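Long-range contacts in histone-lysine N-methyltransferase, H3 lysine-9 specific SUVH6 (Arabidopsis thaliana, PDB 6A5N), which catalyses methylation of a lysine in the tail of histone H3 and probably recognises methylated DNA through its SRA domain: residues Pro287-Cys292 with Pro334-Pro339; Arg295-Glu300 with Ser341-Val346; Val307-Gly312 with Thr328-Gly333. The protein carries 1 engineered substitution. All blocks are in the same frame, centred on the assembly; numbering follows the deposited sequence.

Along the chain, P287-C292 comes first, then R295-E300, then V307-G312, which holds the last turn of helix 305-309 and the residues after it. The chain turns back through a loop to T328-G333, and contact 3 closes this innermost loop. P334-P339 follows at once and closes contact 1 onto P287-C292; S341-V346 then closes contact 2 onto R295-E300. Contacts 1 and 2 therefore cross, while contact 3 nests inside both. All three lie in the pre-SET region around a zinc-cysteine cluster: contacts 1 and 2 share two zinc ions, and C332 of contact 3 reaches one of them. Strand 329-330, which pairs with strand 461-467, carries contact 3 on to the SET domain.

Contact 1 (Pro287-Cys292 with Pro334-Pro339); sequences PKSCCC and PLCKCP. With ZN (zinc ion), chain D; ZN (zinc ion), chain F; ZN (zinc ion), chain E.
A single sulfur serves two metals and so ties the segments together: C290 SG bonds the zinc ion of chain D at 2.4 Å and the zinc ion of chain F at 2.6 Å, and C336 SG, from the other segment, holds the chain D zinc at 2.4 Å. C336 SG has a second task. It accepts a nearly straight hydrogen bond from C290 N (3.4 Å, N-H...S angle 168°), so the same two residues are joined through a metal and by a backbone N-H on the sulfur. At C290 the sulfur stands between the backbone N and the carbonyl carbon (chi1 73°), which sets it facing both zinc ions. This is the layout of the pre-SET zinc cluster, in which nine cysteines hold three zinc ions and some sulfurs are shared; C304 and C306 add to the ligands here, as does C296. C292 SG binds the chain F zinc at 2.5 Å, and C338 SG binds that of chain E, so the two short loops, running in roughly the same direction, are tied to all three metals. Beyond the metals the contact is backbone-rich: K337 N makes a weak bond to C290 O, and S289 CB sits 3.3 Å from L335 O, with S289 OG alongside L335 CB. The CB of K337 lies 3.8 Å from C292 O, while the rest of its chain leads away.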
loop_
_atom_site.group_PDB
_atom_site.type_symbol
_atom_site.label_atom_id
_atom_site.label_comp_id
_atom_site.label_asym_id
_atom_site.label_seq_id
_atom_site.Cartn_x
_atom_site.Cartn_y
_atom_site.Cartn_z
ATOM N N PRO A 287 5.650 30.334 9.474
ATOM C CA PRO A 287 6.145 30.179 8.104
ATOM C C PRO A 287 5.434 31.067 7.096
ATOM O O PRO A 287 4.321 31.518 7.363
ATOM C CB PRO A 287 5.848 28.708 7.809
ATOM C CG PRO A 287 4.576 28.434 8.584
ATOM C CD PRO A 287 4.489 29.461 9.724
ATOM N N LYS A 288 6.075 31.311 5.956
ATOM C CA LYS A 288 5.418 31.964 4.830
ATOM C C LYS A 288 4.193 31.124 4.430
ATOM O O LYS A 288 4.241 29.893 4.493
ATOM C CB LYS A 288 6.401 32.130 3.659
ATOM C CG LYS A 288 6.559 33.578 3.144
ATOM C CD LYS A 288 7.641 34.337 3.924
ATOM C CE LYS A 288 7.766 35.790 3.493
ATOM N NZ LYS A 288 6.456 36.492 3.495
ATOM N N SER A 289 3.097 31.792 4.060
ATOM C CA SER A 289 1.813 31.146 3.746
ATOM C C SER A 289 1.326 31.523 2.341
ATOM O O SER A 289 1.846 32.472 1.754
ATOM C CB SER A 289 0.756 31.546 4.784
ATOM O OG SER A 289 1.221 31.309 6.099
ATOM N N CYS A 290 0.343 30.788 1.807
ATOM C CA CYS A 290 -0.229 31.113 0.491
ATOM C C CYS A 290 -1.499 31.949 0.633
ATOM O O CYS A 290 -2.088 32.003 1.711
ATOM C CB CYS A 290 -0.515 29.842 -0.323
ATOM S SG CYS A 290 -1.940 28.826 0.216
ATOM N N CYS A 291 -1.925 32.576 -0.462
ATOM C CA CYS A 291 -3.083 33.461 -0.444
ATOM C C CYS A 291 -4.271 32.922 -1.241
ATOM O O CYS A 291 -5.203 33.667 -1.543
ATOM C CB CYS A 291 -2.681 34.840 -0.986
ATOM S SG CYS A 291 -1.259 35.566 -0.178
ATOM N N CYS A 292 -4.247 31.635 -1.568
ATOM C CA CYS A 292 -5.253 31.063 -2.459
ATOM C C CYS A 292 -6.680 31.045 -1.869
ATOM O O CYS A 292 -6.885 30.674 -0.711
ATOM C CB CYS A 292 -4.827 29.652 -2.875
ATOM S SG CYS A 292 -3.257 29.527 -3.816
ATOM N N PRO A 334 -1.709 27.089 9.012
ATOM C CA PRO A 334 -2.841 27.723 9.698
ATOM C C PRO A 334 -3.121 29.122 9.181
ATOM O O PRO A 334 -4.249 29.610 9.274
ATOM C CB PRO A 334 -2.375 27.784 11.157
ATOM C CG PRO A 334 -1.257 26.803 11.267
ATOM C CD PRO A 334 -0.601 26.777 9.938
ATOM N N LEU A 335 -2.085 29.776 8.670
ATOM C CA LEU A 335 -2.218 31.148 8.179
ATOM C C LEU A 335 -2.268 31.199 6.647
ATOM O O LEU A 335 -2.219 32.277 6.046
ATOM C CB LEU A 335 -1.078 32.015 8.733
ATOM C CG LEU A 335 -1.118 32.230 10.254
ATOM C CD1 LEU A 335 -0.138 33.291 10.736
ATOM C CD2 LEU A 335 -2.529 32.582 10.693
ATOM N N CYS A 336 -2.377 30.025 6.024
ATOM C CA CYS A 336 -2.784 29.919 4.625
ATOM C C CYS A 336 -4.290 30.155 4.545
ATOM O O CYS A 336 -4.991 29.892 5.520
ATOM C CB CYS A 336 -2.407 28.546 4.061
ATOM S SG CYS A 336 -0.631 28.278 3.940
ATOM N N LYS A 337 -4.794 30.642 3.411
ATOM C CA LYS A 337 -6.198 31.083 3.326
ATOM C C LYS A 337 -7.134 30.099 2.600
ATOM O O LYS A 337 -8.331 30.360 2.432
ATOM C CB LYS A 337 -6.254 32.447 2.645
ATOM C CG LYS A 337 -5.802 33.609 3.515
ATOM C CD LYS A 337 -6.681 33.756 4.758
ATOM C CE LYS A 337 -5.949 34.475 5.894
ATOM N NZ LYS A 337 -6.028 33.756 7.205
ATOM N N CYS A 338 -6.555 28.978 2.190
ATOM C CA CYS A 338 -7.213 27.886 1.474
ATOM C C CYS A 338 -8.140 27.045 2.353
ATOM O O CYS A 338 -7.848 26.852 3.534
ATOM C CB CYS A 338 -6.132 26.973 0.885
ATOM S SG CYS A 338 -4.891 26.534 2.112
ATOM N N PRO A 339 -9.235 26.514 1.770
ATOM C CA PRO A 339 -10.158 25.627 2.497
ATOM C C PRO A 339 -9.467 24.362 3.024
ATOM O O PRO A 339 -8.464 23.957 2.440
ATOM C CB PRO A 339 -11.204 25.259 1.431
ATOM C CG PRO A 339 -11.096 26.295 0.379
ATOM C CD PRO A 339 -9.643 26.686 0.359
HETATM ZN ZN ZN D . -0.462 27.555 1.644
HETATM ZN ZN ZN F . -1.923 28.162 -2.264
HETATM ZN ZN ZN E . -3.562 25.492 0.359
#

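Contact 2 (Arg295-Glu300 with Ser341-Val346); sequences RCTEAE and SCYLRV. With ZN (zinc ion), chain E; ZN (zinc ion), chain F.
R295 lays its side chain along S341-Y343, meeting backbone first and the ring after. Its CB stands 3.9 Å from C342 CA, near the rim of the Y343 ring; CG touches both that CA and S341 OG. CD lies 3.2 Å from S341 O, close to S341 OG, and over one face of Y343 in a CH-pi contact 4.2 Å from the ring centroid and 20° off its normal. A bend at chi3 of R295 (-67°) then turns the guanidinium so that the phenol end of Y343 lies over one of its faces, the two planes 31° apart. Y343 OH is 3.0 Å from R295 NH1, but the angle is too poor for a hydrogen bond: the phenol oxygen meets the flat of the group instead of its N-H edge. T297 CG2 packs in the ring plane at the edge of Y343, 3.5 Å from CE2, and F318 stacks on the same ring. Deeper in, C296 SG bridges the zinc ions of chains E and F, while C342 SG bonds the chain E zinc, all within the pre-SET cluster. C296 N gives a hydrogen bond to C342 SG (3.6 Å), and L344 N adds a weak one as the chain turns from C342 to R345. Two N-H groups directed at a metal-bound sulfur would be expected to ease its negative charge.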
loop_
_atom_site.group_PDB
_atom_site.type_symbol
_atom_site.label_atom_id
_atom_site.label_comp_id
_atom_site.label_asym_id
_atom_site.label_seq_id
_atom_site.Cartn_x
_atom_site.Cartn_y
_atom_site.Cartn_z
ATOM N N ARG A 295 -8.782 25.706 -3.536
ATOM C CA ARG A 295 -7.799 24.678 -3.180
ATOM C C ARG A 295 -6.501 24.843 -3.956
ATOM O O ARG A 295 -6.512 25.187 -5.144
ATOM C CB ARG A 295 -8.360 23.277 -3.431
ATOM C CG ARG A 295 -9.498 22.897 -2.513
ATOM C CD ARG A 295 -9.935 21.470 -2.764
ATOM N NE ARG A 295 -10.546 21.347 -4.081
ATOM C CZ ARG A 295 -11.591 20.575 -4.344
ATOM N NH1 ARG A 295 -12.089 20.527 -5.570
ATOM N NH2 ARG A 295 -12.139 19.851 -3.381
ATOM N N CYS A 296 -5.379 24.592 -3.287
ATOM C CA CYS A 296 -4.084 24.842 -3.895
ATOM C C CYS A 296 -3.708 23.730 -4.850
ATOM O O CYS A 296 -3.531 22.569 -4.460
ATOM C CB CYS A 296 -3.018 25.006 -2.826
ATOM S SG CYS A 296 -3.416 26.301 -1.658
ATOM N N THR A 297 -3.623 24.083 -6.126
ATOM C CA THR A 297 -3.252 23.120 -7.156
ATOM C C THR A 297 -2.314 23.796 -8.125
ATOM O O THR A 297 -2.273 25.021 -8.200
ATOM C CB THR A 297 -4.471 22.580 -7.929
ATOM O OG1 THR A 297 -4.842 23.533 -8.931
ATOM C CG2 THR A 297 -5.642 22.331 -7.002
ATOM N N GLU A 298 -1.572 22.987 -8.866
ATOM C CA GLU A 298 -0.754 23.474 -9.962
ATOM C C GLU A 298 -1.660 23.931 -11.103
ATOM O O GLU A 298 -1.293 24.810 -11.890
ATOM C CB GLU A 298 0.217 22.378 -10.411
ATOM C CG GLU A 298 1.094 22.722 -11.605
ATOM C CD GLU A 298 2.537 22.310 -11.390
ATOM O OE1 GLU A 298 3.008 21.355 -12.047
ATOM O OE2 GLU A 298 3.205 22.967 -10.567
ATOM N N ALA A 299 -2.858 23.358 -11.167
ATOM C CA ALA A 299 -3.817 23.670 -12.228
ATOM C C ALA A 299 -4.221 25.154 -12.296
ATOM O O ALA A 299 -4.389 25.696 -13.392
ATOM C CB ALA A 299 -5.055 22.804 -12.065
ATOM N N GLU A 300 -4.376 25.804 -11.142
ATOM C CA GLU A 300 -4.861 27.191 -11.077
ATOM C C GLU A 300 -4.001 28.221 -11.822
ATOM O O GLU A 300 -2.782 28.072 -11.920
ATOM C CB GLU A 300 -4.995 27.613 -9.608
ATOM C CG GLU A 300 -6.131 26.920 -8.861
ATOM C CD GLU A 300 -7.507 27.384 -9.309
ATOM O OE1 GLU A 300 -7.588 28.308 -10.145
ATOM O OE2 GLU A 300 -8.510 26.796 -8.855
ATOM N N SER A 341 -10.170 21.485 2.632
ATOM C CA SER A 341 -10.209 20.448 1.604
ATOM C C SER A 341 -9.064 20.583 0.605
ATOM O O SER A 341 -8.943 19.757 -0.309
ATOM C CB SER A 341 -11.546 20.473 0.858
ATOM O OG SER A 341 -11.642 21.605 0.022
ATOM N N CYS A 342 -8.231 21.608 0.783
ATOM C CA CYS A 342 -7.035 21.797 -0.036
ATOM C C CYS A 342 -6.177 20.533 -0.093
ATOM O O CYS A 342 -5.958 19.860 0.926
ATOM C CB CYS A 342 -6.223 22.977 0.507
ATOM S SG CYS A 342 -4.553 23.090 -0.141
ATOM N N TYR A 343 -5.707 20.199 -1.290
ATOM C CA TYR A 343 -5.019 18.932 -1.501
ATOM C C TYR A 343 -3.682 18.962 -0.775
ATOM O O TYR A 343 -3.097 17.910 -0.479
ATOM C CB TYR A 343 -4.836 18.668 -3.003
ATOM C CG TYR A 343 -6.117 18.730 -3.814
ATOM C CD1 TYR A 343 -7.137 17.817 -3.615
ATOM C CD2 TYR A 343 -6.296 19.699 -4.783
ATOM C CE1 TYR A 343 -8.301 17.877 -4.359
ATOM C CE2 TYR A 343 -7.454 19.764 -5.524
ATOM C CZ TYR A 343 -8.451 18.852 -5.313
ATOM O OH TYR A 343 -9.602 18.929 -6.066
ATOM N N LEU A 344 -3.210 20.170 -0.473
ATOM C CA LEU A 344 -1.961 20.338 0.260
ATOM C C LEU A 344 -2.215 20.315 1.768
ATOM O O LEU A 344 -1.357 20.727 2.561
ATOM C CB LEU A 344 -1.245 21.635 -0.169
ATOM C CG LEU A 344 -0.552 21.484 -1.531
ATOM C CD1 LEU A 344 0.282 22.677 -1.914
ATOM C CD2 LEU A 344 0.300 20.236 -1.538
ATOM N N ARG A 345 -3.390 19.811 2.152
ATOM C CA ARG A 345 -3.666 19.432 3.536
ATOM C C ARG A 345 -3.994 17.954 3.624
ATOM O O ARG A 345 -5.088 17.542 3.211
ATOM C CB ARG A 345 -4.833 20.243 4.114
ATOM C CG ARG A 345 -4.780 21.725 3.838
ATOM C CD ARG A 345 -5.577 22.490 4.878
ATOM N NE ARG A 345 -5.612 23.921 4.608
ATOM C CZ ARG A 345 -5.058 24.844 5.391
ATOM N NH1 ARG A 345 -5.150 26.130 5.074
ATOM N NH2 ARG A 345 -4.407 24.488 6.492
ATOM N N VAL A 346 -3.067 17.143 4.134
ATOM C CA VAL A 346 -3.328 15.705 4.283
ATOM C C VAL A 346 -2.967 15.191 5.673
ATOM O O VAL A 346 -3.811 14.651 6.373
ATOM C CB VAL A 346 -2.562 14.866 3.230
ATOM C CG1 VAL A 346 -2.842 13.373 3.422
ATOM C CG2 VAL A 346 -2.985 15.253 1.840
HETATM ZN ZN ZN E . -3.562 25.492 0.359
HETATM ZN ZN ZN F . -1.923 28.162 -2.264
#

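Contact 3 (Val307-Gly312 with Thr328-Gly333); sequences VEKNGG and TIYECG. With ZN (zinc ion), chain E.
N310 ND2 gives its hydrogen to Y330 O at 2.8 Å in a bond that is almost perfectly straight (176°). The N-H points at a lone pair of Y330 O, in the carbonyl plane, and the acceptor is in the plane of the N310 amide. The other end of the same amide is used as well: N310 OD1 accepts from Y330 N at 2.9 Å, with the donor tilted 20° from the carbonyl plane. One side chain thus reads both backbone polar atoms of a single residue, much as a neighbouring strand would, and the two bonds fix the flip of the amide. A chi1 of -79° sends the N310 amide antiparallel to the Y330 side chain, bringing OD1 to the ring edge, 3.6 Å from Y330 CD2. The K309 chain runs crosswise to the Y330 side chain, its CD 4.1 Å from Y330 CD1, before NZ goes on to a hydrogen bond with K288 O. A leucine in place of N310 would probably leave Y330 N and Y330 O without these partners and loosen the helix end from the strand. N310 is placed by the end of its helix, which finishes in a Schellman motif: G312 N bonds V307 O and G311 N bonds E308 O, with G311 at positive phi. On the other segment, C332 SG binds the chain E zinc at 2.1 Å, just two residues beyond Y330. I329 and E331 make backbone bonds to strand 461-467; strand 329-330 lies at one edge of this sheet within the chain, with N310 joined to it: a pre-SET helix end docked, beside the zinc cluster, on a strand that extends a SET-domain sheet.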
loop_
_atom_site.group_PDB
_atom_site.type_symbol
_atom_site.label_atom_id
_atom_site.label_comp_id
_atom_site.label_asym_id
_atom_site.label_seq_id
_atom_site.Cartn_x
_atom_site.Cartn_y
_atom_site.Cartn_z
ATOM N N VAL A 307 2.903 25.570 -3.090
ATOM C CA VAL A 307 3.278 24.818 -4.284
ATOM C C VAL A 307 4.723 25.131 -4.694
ATOM O O VAL A 307 5.559 24.225 -4.774
ATOM C CB VAL A 307 2.321 25.128 -5.450
ATOM C CG1 VAL A 307 2.843 24.557 -6.758
ATOM C CG2 VAL A 307 0.962 24.563 -5.145
ATOM N N GLU A 308 5.024 26.406 -4.935
ATOM C CA GLU A 308 6.396 26.818 -5.231
ATOM C C GLU A 308 7.380 26.277 -4.196
ATOM O O GLU A 308 8.463 25.796 -4.563
ATOM C CB GLU A 308 6.494 28.347 -5.314
ATOM C CG GLU A 308 5.653 28.933 -6.423
ATOM C CD GLU A 308 5.965 28.333 -7.785
ATOM O OE1 GLU A 308 7.125 28.440 -8.230
ATOM O OE2 GLU A 308 5.064 27.705 -8.391
ATOM N N LYS A 309 7.000 26.315 -2.918
ATOM C CA LYS A 309 7.840 25.720 -1.879
ATOM C C LYS A 309 8.090 24.224 -2.111
ATOM O O LYS A 309 9.197 23.743 -1.871
ATOM C CB LYS A 309 7.221 25.939 -0.494
ATOM C CG LYS A 309 7.918 27.006 0.321
ATOM C CD LYS A 309 7.495 26.979 1.784
ATOM C CE LYS A 309 6.019 27.266 1.946
ATOM N NZ LYS A 309 5.605 27.468 3.373
ATOM N N ASN A 310 7.077 23.489 -2.567
ATOM C CA ASN A 310 7.249 22.057 -2.873
ATOM C C ASN A 310 7.963 21.794 -4.204
ATOM O O ASN A 310 7.870 20.695 -4.747
ATOM C CB ASN A 310 5.880 21.354 -2.886
ATOM C CG ASN A 310 5.357 21.053 -1.492
ATOM O OD1 ASN A 310 5.939 20.260 -0.748
ATOM N ND2 ASN A 310 4.281 21.720 -1.117
ATOM N N GLY A 311 8.658 22.795 -4.739
ATOM C CA GLY A 311 9.386 22.622 -5.984
ATOM C C GLY A 311 8.527 22.746 -7.227
ATOM O O GLY A 311 8.891 22.248 -8.295
ATOM N N GLY A 312 7.385 23.413 -7.108
ATOM C CA GLY A 312 6.498 23.546 -8.252
ATOM C C GLY A 312 5.730 22.285 -8.619
ATOM O O GLY A 312 5.546 21.997 -9.801
ATOM N N THR A 328 11.619 16.691 2.061
ATOM C CA THR A 328 10.655 17.426 2.880
ATOM C C THR A 328 9.356 17.748 2.120
ATOM O O THR A 328 9.395 18.221 0.972
ATOM C CB THR A 328 11.254 18.751 3.377
ATOM O OG1 THR A 328 12.600 18.533 3.822
ATOM C CG2 THR A 328 10.423 19.315 4.514
ATOM N N ILE A 329 8.207 17.506 2.749
ATOM C CA ILE A 329 6.928 17.891 2.156
ATOM C C ILE A 329 6.306 19.076 2.889
ATOM O O ILE A 329 6.121 19.032 4.101
ATOM C CB ILE A 329 5.934 16.728 2.161
ATOM C CG1 ILE A 329 6.400 15.653 1.186
ATOM C CG2 ILE A 329 4.521 17.224 1.818
ATOM C CD1 ILE A 329 5.338 14.694 0.841
ATOM N N TYR A 330 5.991 20.134 2.148
ATOM C CA TYR A 330 5.395 21.345 2.715
ATOM C C TYR A 330 3.872 21.354 2.583
ATOM O O TYR A 330 3.341 21.403 1.467
ATOM C CB TYR A 330 6.009 22.569 2.034
ATOM C CG TYR A 330 7.504 22.598 2.201
ATOM C CD1 TYR A 330 8.084 23.196 3.313
ATOM C CD2 TYR A 330 8.336 21.998 1.274
ATOM C CE1 TYR A 330 9.457 23.208 3.484
ATOM C CE2 TYR A 330 9.709 22.005 1.438
ATOM C CZ TYR A 330 10.262 22.613 2.543
ATOM O OH TYR A 330 11.629 22.616 2.704
ATOM N N GLU A 331 3.168 21.296 3.710
ATOM C CA GLU A 331 1.714 21.437 3.682
ATOM C C GLU A 331 1.265 22.888 3.998
ATOM O O GLU A 331 2.005 23.647 4.649
ATOM C CB GLU A 331 1.082 20.433 4.653
ATOM C CG GLU A 331 0.816 19.081 4.000
ATOM C CD GLU A 331 0.174 18.071 4.940
ATOM O OE1 GLU A 331 -0.869 18.413 5.542
ATOM O OE2 GLU A 331 0.675 16.922 5.015
ATOM N N CYS A 332 0.070 23.262 3.528
ATOM C CA CYS A 332 -0.488 24.588 3.789
ATOM C C CYS A 332 -0.693 24.786 5.291
ATOM O O CYS A 332 -1.243 23.908 5.977
ATOM C CB CYS A 332 -1.814 24.783 3.041
ATOM S SG CYS A 332 -1.680 25.259 1.293
ATOM N N GLY A 333 -0.240 25.926 5.805
ATOM C CA GLY A 333 -0.323 26.188 7.230
ATOM C C GLY A 333 -1.630 26.803 7.702
ATOM O O GLY A 333 -2.551 27.009 6.908
HETATM ZN ZN ZN E . -3.562 25.492 0.359
#